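Autophagy-related protein 9 (PDB 7D0I) scrambles phospholipids between the two membrane leaflets as a homotrimer, supplying membrane for the growing autophagosome. Local coordinates at residues Ser482-Pro494 with His588-Tyr600. The protein carries 1 engineered substitution. Numbering follows the deposited sequence.
Sequences SYAAASHYVSQFP and HSKAVQQEFCSLY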
ATOM      1  N   SER A 482     -19.938 -13.879  14.522  1.00 17.03           N
ATOM      2  CA  SER A 482     -20.667 -13.995  13.272  1.00 17.03           C
ATOM      3  C   SER A 482     -22.169 -13.901  13.436  1.00 17.03           C
ATOM      4  O   SER A 482     -22.876 -13.834  12.428  1.00 17.03           O
ATOM      5  CB  SER A 482     -20.348 -15.327  12.592  1.00 17.03           C
ATOM      6  OG  SER A 482     -21.489 -15.825  11.933  1.00 17.03           O
ATOM      7  N   TYR A 483     -22.679 -13.913  14.663  1.00 17.26           N
ATOM      8  CA  TYR A 483     -24.121 -13.895  14.851  1.00 17.26           C
ATOM      9  C   TYR A 483     -24.718 -12.548  14.487  1.00 17.26           C
ATOM     10  O   TYR A 483     -25.853 -12.490  14.012  1.00 17.26           O
ATOM     11  CB  TYR A 483     -24.468 -14.258  16.286  1.00 17.26           C
ATOM     12  CG  TYR A 483     -24.408 -15.732  16.565  1.00 17.26           C
ATOM     13  CD1 TYR A 483     -25.188 -16.616  15.858  1.00 17.26           C
ATOM     14  CD2 TYR A 483     -23.585 -16.233  17.546  1.00 17.26           C
ATOM     15  CE1 TYR A 483     -25.143 -17.952  16.114  1.00 17.26           C
ATOM     16  CE2 TYR A 483     -23.538 -17.568  17.807  1.00 17.26           C
ATOM     17  CZ  TYR A 483     -24.315 -18.424  17.087  1.00 17.26           C
ATOM     18  OH  TYR A 483     -24.268 -19.767  17.347  1.00 17.26           O
ATOM     19  N   ALA A 484     -23.976 -11.459  14.688  1.00 17.59           N
ATOM     20  CA  ALA A 484     -24.456 -10.157  14.243  1.00 17.59           C
ATOM     21  C   ALA A 484     -24.615 -10.127  12.730  1.00 17.59           C
ATOM     22  O   ALA A 484     -25.647  -9.694  12.206  1.00 17.59           O
ATOM     23  CB  ALA A 484     -23.495  -9.065  14.702  1.00 17.59           C
ATOM     24  N   ALA A 485     -23.601 -10.608  12.014  1.00 17.31           N
ATOM     25  CA  ALA A 485     -23.669 -10.650  10.562  1.00 17.31           C
ATOM     26  C   ALA A 485     -24.789 -11.560  10.084  1.00 17.31           C
ATOM     27  O   ALA A 485     -25.473 -11.250   9.107  1.00 17.31           O
ATOM     28  CB  ALA A 485     -22.331 -11.104   9.996  1.00 17.31           C
ATOM     29  N   ALA A 486     -24.999 -12.692  10.758  1.00 16.73           N
ATOM     30  CA  ALA A 486     -26.041 -13.612  10.318  1.00 16.73           C
ATOM     31  C   ALA A 486     -27.429 -13.044  10.575  1.00 16.73           C
ATOM     32  O   ALA A 486     -28.331 -13.186   9.738  1.00 16.73           O
ATOM     33  CB  ALA A 486     -25.874 -14.953  11.014  1.00 16.73           C
ATOM     34  N   SER A 487     -27.623 -12.407  11.729  1.00 18.45           N
ATOM     35  CA  SER A 487     -28.902 -11.778  12.018  1.00 18.45           C
ATOM     36  C   SER A 487     -29.189 -10.663  11.036  1.00 18.45           C
ATOM     37  O   SER A 487     -30.336 -10.467  10.624  1.00 18.45           O
ATOM     38  CB  SER A 487     -28.907 -11.241  13.446  1.00 18.45           C
ATOM     39  OG  SER A 487     -28.460 -12.230  14.351  1.00 18.45           O
ATOM     40  N   HIS A 488     -28.157  -9.916  10.646  1.00 20.70           N
ATOM     41  CA  HIS A 488     -28.330  -8.899   9.623  1.00 20.70           C
ATOM     42  C   HIS A 488     -28.715  -9.525   8.292  1.00 20.70           C
ATOM     43  O   HIS A 488     -29.654  -9.075   7.633  1.00 20.70           O
ATOM     44  CB  HIS A 488     -27.052  -8.086   9.485  1.00 20.70           C
ATOM     45  CG  HIS A 488     -27.164  -6.949   8.524  1.00 20.70           C
ATOM     46  ND1 HIS A 488     -28.281  -6.152   8.447  1.00 20.70           N
ATOM     47  CD2 HIS A 488     -26.292  -6.469   7.606  1.00 20.70           C
ATOM     48  CE1 HIS A 488     -28.100  -5.232   7.519  1.00 20.70           C
ATOM     49  NE2 HIS A 488     -26.900  -5.404   6.994  1.00 20.70           N
ATOM     50  N   TYR A 489     -28.008 -10.581   7.893  1.00 21.07           N
ATOM     51  CA  TYR A 489     -28.247 -11.182   6.586  1.00 21.07           C
ATOM     52  C   TYR A 489     -29.664 -11.710   6.461  1.00 21.07           C
ATOM     53  O   TYR A 489     -30.329 -11.489   5.447  1.00 21.07           O
ATOM     54  CB  TYR A 489     -27.250 -12.306   6.328  1.00 21.07           C
ATOM     55  CG  TYR A 489     -27.642 -13.175   5.164  1.00 21.07           C
ATOM     56  CD1 TYR A 489     -27.530 -12.718   3.870  1.00 21.07           C
ATOM     57  CD2 TYR A 489     -28.131 -14.447   5.358  1.00 21.07           C
ATOM     58  CE1 TYR A 489     -27.891 -13.496   2.813  1.00 21.07           C
ATOM     59  CE2 TYR A 489     -28.494 -15.232   4.302  1.00 21.07           C
ATOM     60  CZ  TYR A 489     -28.372 -14.751   3.034  1.00 21.07           C
ATOM     61  OH  TYR A 489     -28.735 -15.534   1.970  1.00 21.07           O
ATOM     62  N   VAL A 490     -30.148 -12.422   7.472  1.00 21.12           N
ATOM     63  CA  VAL A 490     -31.437 -13.093   7.316  1.00 21.12           C
ATOM     64  C   VAL A 490     -32.585 -12.093   7.256  1.00 21.12           C
ATOM     65  O   VAL A 490     -33.735 -12.475   7.025  1.00 21.12           O
ATOM     66  CB  VAL A 490     -31.682 -14.115   8.436  1.00 21.12           C
ATOM     67  CG1 VAL A 490     -30.678 -15.232   8.345  1.00 21.12           C
ATOM     68  CG2 VAL A 490     -31.616 -13.442   9.775  1.00 21.12           C
ATOM     69  N   SER A 491     -32.293 -10.810   7.454  1.00 23.17           N
ATOM     70  CA  SER A 491     -33.326  -9.788   7.431  1.00 23.17           C
ATOM     71  C   SER A 491     -33.374  -9.014   6.122  1.00 23.17           C
ATOM     72  O   SER A 491     -34.254  -8.169   5.952  1.00 23.17           O
ATOM     73  CB  SER A 491     -33.126  -8.810   8.586  1.00 23.17           C
ATOM     74  OG  SER A 491     -32.042  -7.946   8.319  1.00 23.17           O
ATOM     75  N   GLN A 492     -32.463  -9.279   5.196  1.00 25.59           N
ATOM     76  CA  GLN A 492     -32.401  -8.548   3.940  1.00 25.59           C
ATOM     77  C   GLN A 492     -33.385  -9.057   2.908  1.00 25.59           C
ATOM     78  O   GLN A 492     -33.256  -8.695   1.737  1.00 25.59           O
ATOM     79  CB  GLN A 492     -30.993  -8.615   3.357  1.00 25.59           C
ATOM     80  CG  GLN A 492     -29.912  -8.160   4.294  1.00 25.59           C
ATOM     81  CD  GLN A 492     -30.025  -6.710   4.640  1.00 25.59           C
ATOM     82  OE1 GLN A 492     -29.483  -5.859   3.949  1.00 25.59           O
ATOM     83  NE2 GLN A 492     -30.724  -6.413   5.720  1.00 25.59           N
ATOM     84  N   PHE A 493     -34.358  -9.872   3.298  1.00 28.24           N
ATOM     85  CA  PHE A 493     -35.306 -10.473   2.362  1.00 28.24           C
ATOM     86  C   PHE A 493     -36.729 -10.148   2.794  1.00 28.24           C
ATOM     87  O   PHE A 493     -37.462 -11.025   3.262  1.00 28.24           O
ATOM     88  CB  PHE A 493     -35.100 -11.981   2.273  1.00 28.24           C
ATOM     89  CG  PHE A 493     -33.788 -12.367   1.681  1.00 28.24           C
ATOM     90  CD1 PHE A 493     -33.700 -12.747   0.366  1.00 28.24           C
ATOM     91  CD2 PHE A 493     -32.638 -12.332   2.436  1.00 28.24           C
ATOM     92  CE1 PHE A 493     -32.497 -13.092  -0.179  1.00 28.24           C
ATOM     93  CE2 PHE A 493     -31.438 -12.674   1.891  1.00 28.24           C
ATOM     94  CZ  PHE A 493     -31.368 -13.056   0.584  1.00 28.24           C
ATOM     95  N   PRO A 494     -37.154  -8.900   2.637  1.00 36.50           N
ATOM     96  CA  PRO A 494     -38.512  -8.525   3.028  1.00 36.50           C
ATOM     97  C   PRO A 494     -39.514  -8.921   1.953  1.00 36.50           C
ATOM     98  O   PRO A 494     -39.162  -9.270   0.828  1.00 36.50           O
ATOM     99  CB  PRO A 494     -38.413  -7.007   3.167  1.00 36.50           C
ATOM    100  CG  PRO A 494     -37.414  -6.632   2.151  1.00 36.50           C
ATOM    101  CD  PRO A 494     -36.418  -7.755   2.081  1.00 36.50           C
ATOM    102  N   HIS A 588     -27.174 -13.410  -4.099  1.00 35.44           N
ATOM    103  CA  HIS A 588     -28.368 -12.614  -3.870  1.00 35.44           C
ATOM    104  C   HIS A 588     -29.615 -13.466  -3.748  1.00 35.44           C
ATOM    105  O   HIS A 588     -30.693 -12.928  -3.487  1.00 35.44           O
ATOM    106  CB  HIS A 588     -28.553 -11.642  -5.028  1.00 35.44           C
ATOM    107  CG  HIS A 588     -28.529 -12.309  -6.365  1.00 35.44           C
ATOM    108  ND1 HIS A 588     -29.509 -13.183  -6.779  1.00 35.44           N
ATOM    109  CD2 HIS A 588     -27.624 -12.258  -7.369  1.00 35.44           C
ATOM    110  CE1 HIS A 588     -29.216 -13.633  -7.983  1.00 35.44           C
ATOM    111  NE2 HIS A 588     -28.076 -13.086  -8.366  1.00 35.44           N
ATOM    112  N   SER A 589     -29.494 -14.775  -3.930  1.00 32.86           N
ATOM    113  CA  SER A 589     -30.650 -15.608  -4.187  1.00 32.86           C
ATOM    114  C   SER A 589     -31.473 -15.802  -2.922  1.00 32.86           C
ATOM    115  O   SER A 589     -31.062 -15.458  -1.815  1.00 32.86           O
ATOM    116  CB  SER A 589     -30.213 -16.958  -4.743  1.00 32.86           C
ATOM    117  OG  SER A 589     -31.310 -17.666  -5.283  1.00 32.86           O
ATOM    118  N   LYS A 590     -32.664 -16.351  -3.115  1.00 30.69           N
ATOM    119  CA  LYS A 590     -33.512 -16.765  -2.011  1.00 30.69           C
ATOM    120  C   LYS A 590     -33.271 -18.214  -1.630  1.00 30.69           C
ATOM    121  O   LYS A 590     -33.454 -18.580  -0.467  1.00 30.69           O
ATOM    122  CB  LYS A 590     -34.982 -16.567  -2.383  1.00 30.69           C
ATOM    123  CG  LYS A 590     -35.949 -16.751  -1.241  1.00 30.69           C
ATOM    124  CD  LYS A 590     -35.793 -15.658  -0.216  1.00 30.69           C
ATOM    125  CE  LYS A 590     -36.813 -15.819   0.885  1.00 30.69           C
ATOM    126  NZ  LYS A 590     -38.168 -16.026   0.314  1.00 30.69           N
ATOM    127  N   ALA A 591     -32.857 -19.047  -2.584  1.00 31.70           N
ATOM    128  CA  ALA A 591     -32.500 -20.422  -2.263  1.00 31.70           C
ATOM    129  C   ALA A 591     -31.274 -20.473  -1.364  1.00 31.70           C
ATOM    130  O   ALA A 591     -31.194 -21.310  -0.454  1.00 31.70           O
ATOM    131  CB  ALA A 591     -32.258 -21.209  -3.548  1.00 31.70           C
ATOM    132  N   VAL A 592     -30.307 -19.590  -1.608  1.00 27.00           N
ATOM    133  CA  VAL A 592     -29.151 -19.498  -0.727  1.00 27.00           C
ATOM    134  C   VAL A 592     -29.586 -19.135   0.681  1.00 27.00           C
ATOM    135  O   VAL A 592     -29.052 -19.655   1.664  1.00 27.00           O
ATOM    136  CB  VAL A 592     -28.140 -18.485  -1.285  1.00 27.00           C
ATOM    137  CG1 VAL A 592     -27.124 -18.135  -0.240  1.00 27.00           C
ATOM    138  CG2 VAL A 592     -27.467 -19.059  -2.490  1.00 27.00           C
ATOM    139  N   GLN A 593     -30.578 -18.257   0.804  1.00 26.18           N
ATOM    140  CA  GLN A 593     -31.054 -17.894   2.130  1.00 26.18           C
ATOM    141  C   GLN A 593     -31.801 -19.044   2.782  1.00 26.18           C
ATOM    142  O   GLN A 593     -31.716 -19.233   3.996  1.00 26.18           O
ATOM    143  CB  GLN A 593     -31.939 -16.661   2.059  1.00 26.18           C
ATOM    144  CG  GLN A 593     -32.226 -16.055   3.404  1.00 26.18           C
ATOM    145  CD  GLN A 593     -33.698 -15.988   3.702  1.00 26.18           C
ATOM    146  OE1 GLN A 593     -34.516 -16.507   2.948  1.00 26.18           O
ATOM    147  NE2 GLN A 593     -34.048 -15.351   4.808  1.00 26.18           N
ATOM    148  N   GLN A 594     -32.534 -19.829   1.996  1.00 31.01           N
ATOM    149  CA  GLN A 594     -33.194 -21.003   2.559  1.00 31.01           C
ATOM    150  C   GLN A 594     -32.171 -21.990   3.104  1.00 31.01           C
ATOM    151  O   GLN A 594     -32.341 -22.537   4.199  1.00 31.01           O
ATOM    152  CB  GLN A 594     -34.070 -21.670   1.504  1.00 31.01           C
ATOM    153  CG  GLN A 594     -35.154 -20.781   0.936  1.00 31.01           C
ATOM    154  CD  GLN A 594     -36.345 -20.655   1.852  1.00 31.01           C
ATOM    155  OE1 GLN A 594     -36.875 -21.652   2.337  1.00 31.01           O
ATOM    156  NE2 GLN A 594     -36.776 -19.426   2.097  1.00 31.01           N
ATOM    157  N   GLU A 595     -31.086 -22.209   2.364  1.00 27.18           N
ATOM    158  CA  GLU A 595     -30.043 -23.103   2.852  1.00 27.18           C
ATOM    159  C   GLU A 595     -29.384 -22.545   4.109  1.00 27.18           C
ATOM    160  O   GLU A 595     -29.213 -23.256   5.108  1.00 27.18           O
ATOM    161  CB  GLU A 595     -29.001 -23.341   1.766  1.00 27.18           C
ATOM    162  CG  GLU A 595     -28.104 -24.523   2.067  1.00 27.18           C
ATOM    163  CD  GLU A 595     -26.885 -24.568   1.185  1.00 27.18           C
ATOM    164  OE1 GLU A 595     -26.656 -23.588   0.456  1.00 27.18           O
ATOM    165  OE2 GLU A 595     -26.154 -25.577   1.224  1.00 27.18           O
ATOM    166  N   PHE A 596     -29.013 -21.265   4.085  1.00 21.19           N
ATOM    167  CA  PHE A 596     -28.366 -20.683   5.249  1.00 21.19           C
ATOM    168  C   PHE A 596     -29.280 -20.681   6.462  1.00 21.19           C
ATOM    169  O   PHE A 596     -28.798 -20.741   7.592  1.00 21.19           O
ATOM    170  CB  PHE A 596     -27.901 -19.267   4.952  1.00 21.19           C
ATOM    171  CG  PHE A 596     -27.159 -18.642   6.084  1.00 21.19           C
ATOM    172  CD1 PHE A 596     -27.790 -17.773   6.944  1.00 21.19           C
ATOM    173  CD2 PHE A 596     -25.833 -18.939   6.301  1.00 21.19           C
ATOM    174  CE1 PHE A 596     -27.109 -17.208   7.985  1.00 21.19           C
ATOM    175  CE2 PHE A 596     -25.155 -18.376   7.342  1.00 21.19           C
ATOM    176  CZ  PHE A 596     -25.790 -17.509   8.182  1.00 21.19           C
ATOM    177  N   CYS A 597     -30.589 -20.608   6.260  1.00 22.37           N
ATOM    178  CA  CYS A 597     -31.497 -20.732   7.387  1.00 22.37           C
ATOM    179  C   CYS A 597     -31.721 -22.177   7.792  1.00 22.37           C
ATOM    180  O   CYS A 597     -32.231 -22.429   8.886  1.00 22.37           O
ATOM    181  CB  CYS A 597     -32.831 -20.062   7.072  1.00 22.37           C
ATOM    182  SG  CYS A 597     -32.844 -18.289   7.377  1.00 22.37           S
ATOM    183  N   SER A 598     -31.370 -23.132   6.931  1.00 20.16           N
ATOM    184  CA  SER A 598     -31.252 -24.503   7.406  1.00 20.16           C
ATOM    185  C   SER A 598     -30.024 -24.673   8.291  1.00 20.16           C
ATOM    186  O   SER A 598     -30.030 -25.501   9.205  1.00 20.16           O
ATOM    187  CB  SER A 598     -31.177 -25.475   6.237  1.00 20.16           C
ATOM    188  OG  SER A 598     -29.857 -25.545   5.738  1.00 20.16           O
ATOM    189  N   LEU A 599     -28.964 -23.905   8.030  1.00 17.00           N
ATOM    190  CA  LEU A 599     -27.785 -23.945   8.892  1.00 17.00           C
ATOM    191  C   LEU A 599     -27.949 -23.109  10.154  1.00 17.00           C
ATOM    192  O   LEU A 599     -27.384 -23.451  11.191  1.00 17.00           O
ATOM    193  CB  LEU A 599     -26.557 -23.451   8.137  1.00 17.00           C
ATOM    194  CG  LEU A 599     -26.023 -24.295   6.991  1.00 17.00           C
ATOM    195  CD1 LEU A 599     -25.199 -23.427   6.092  1.00 17.00           C
ATOM    196  CD2 LEU A 599     -25.191 -25.419   7.536  1.00 17.00           C
ATOM    197  N   TYR A 600     -28.703 -22.022  10.084  1.00 18.24           N
ATOM    198  CA  TYR A 600     -28.830 -21.030  11.150  1.00 18.24           C
ATOM    199  C   TYR A 600     -30.286 -21.022  11.588  1.00 18.24           C
ATOM    200  O   TYR A 600     -31.082 -20.229  11.090  1.00 18.24           O
ATOM    201  CB  TYR A 600     -28.379 -19.694  10.621  1.00 18.24           C
ATOM    202  CG  TYR A 600     -28.479 -18.502  11.529  1.00 18.24           C
ATOM    203  CD1 TYR A 600     -27.598 -18.326  12.570  1.00 18.24           C
ATOM    204  CD2 TYR A 600     -29.401 -17.511  11.288  1.00 18.24           C
ATOM    205  CE1 TYR A 600     -27.667 -17.225  13.371  1.00 18.24           C
ATOM    206  CE2 TYR A 600     -29.475 -16.410  12.084  1.00 18.24           C
ATOM    207  CZ  TYR A 600     -28.608 -16.271  13.125  1.00 18.24           C
ATOM    208  OH  TYR A 600     -28.684 -15.167  13.929  1.00 18.24           O
TER
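Tyr600, the first residue past helix 591-599, lays its ring over Ala486 of helix 483-489. With CG anti to the backbone N (chi1 177°), the side chain is sent across to the other helix. From CB outward, CD2 meets Val490 CG1 on one flank at 3.9 Å. On the other flank CE1 comes to 3.6 Å from CD1 of Tyr483, the two rings touching at their edges. Between them one face of the Tyr600 ring receives the methyl of Ala486 in a CH-pi contact, CB lying 3.8 Å from the ring centroid and nearest to CE1 and CZ. At the tip, OH donates to Ser487 OG at 3.0 Å, while Ser487 OG itself donates to Tyr483 O, so the hydroxyls form a short relay back into the helix.

Further along the interface, Tyr489 turns a ring edge to the face of Phe596, in an offset edge-to-face pair with planes at 90°. Its OH rests beside the backbone of helix 591-599, 3.3 Å from Gln593 CA. The edge of Phe596 in turn takes the Ala486 methyl. Past helix 483-489, the Phe493 ring stacks on the amide of Gln593, ring and amide planes 20° apart, with Gln593 CG over one face in a CH-pi contact. The bend at chi2 of Gln593 lets its amide follow the ring. Lys590 CD packs against the same ring, 3.6 Å from Phe493 CD1.

Helix 565-576 adds Leu569 beside Tyr489, and Thr299 of a second subunit reaches Phe493. Tyr600 also opens strand 600-602, antiparallel to strand 455-457, whose Tyr457 meets its ring. The arrangement is an aromatic-rich packing of two short, obliquely antiparallel helices, joining the segments, inferred to be cytoplasmic, that precede and follow transmembrane helices 496-520 and 538-555 in the Atg9 fold.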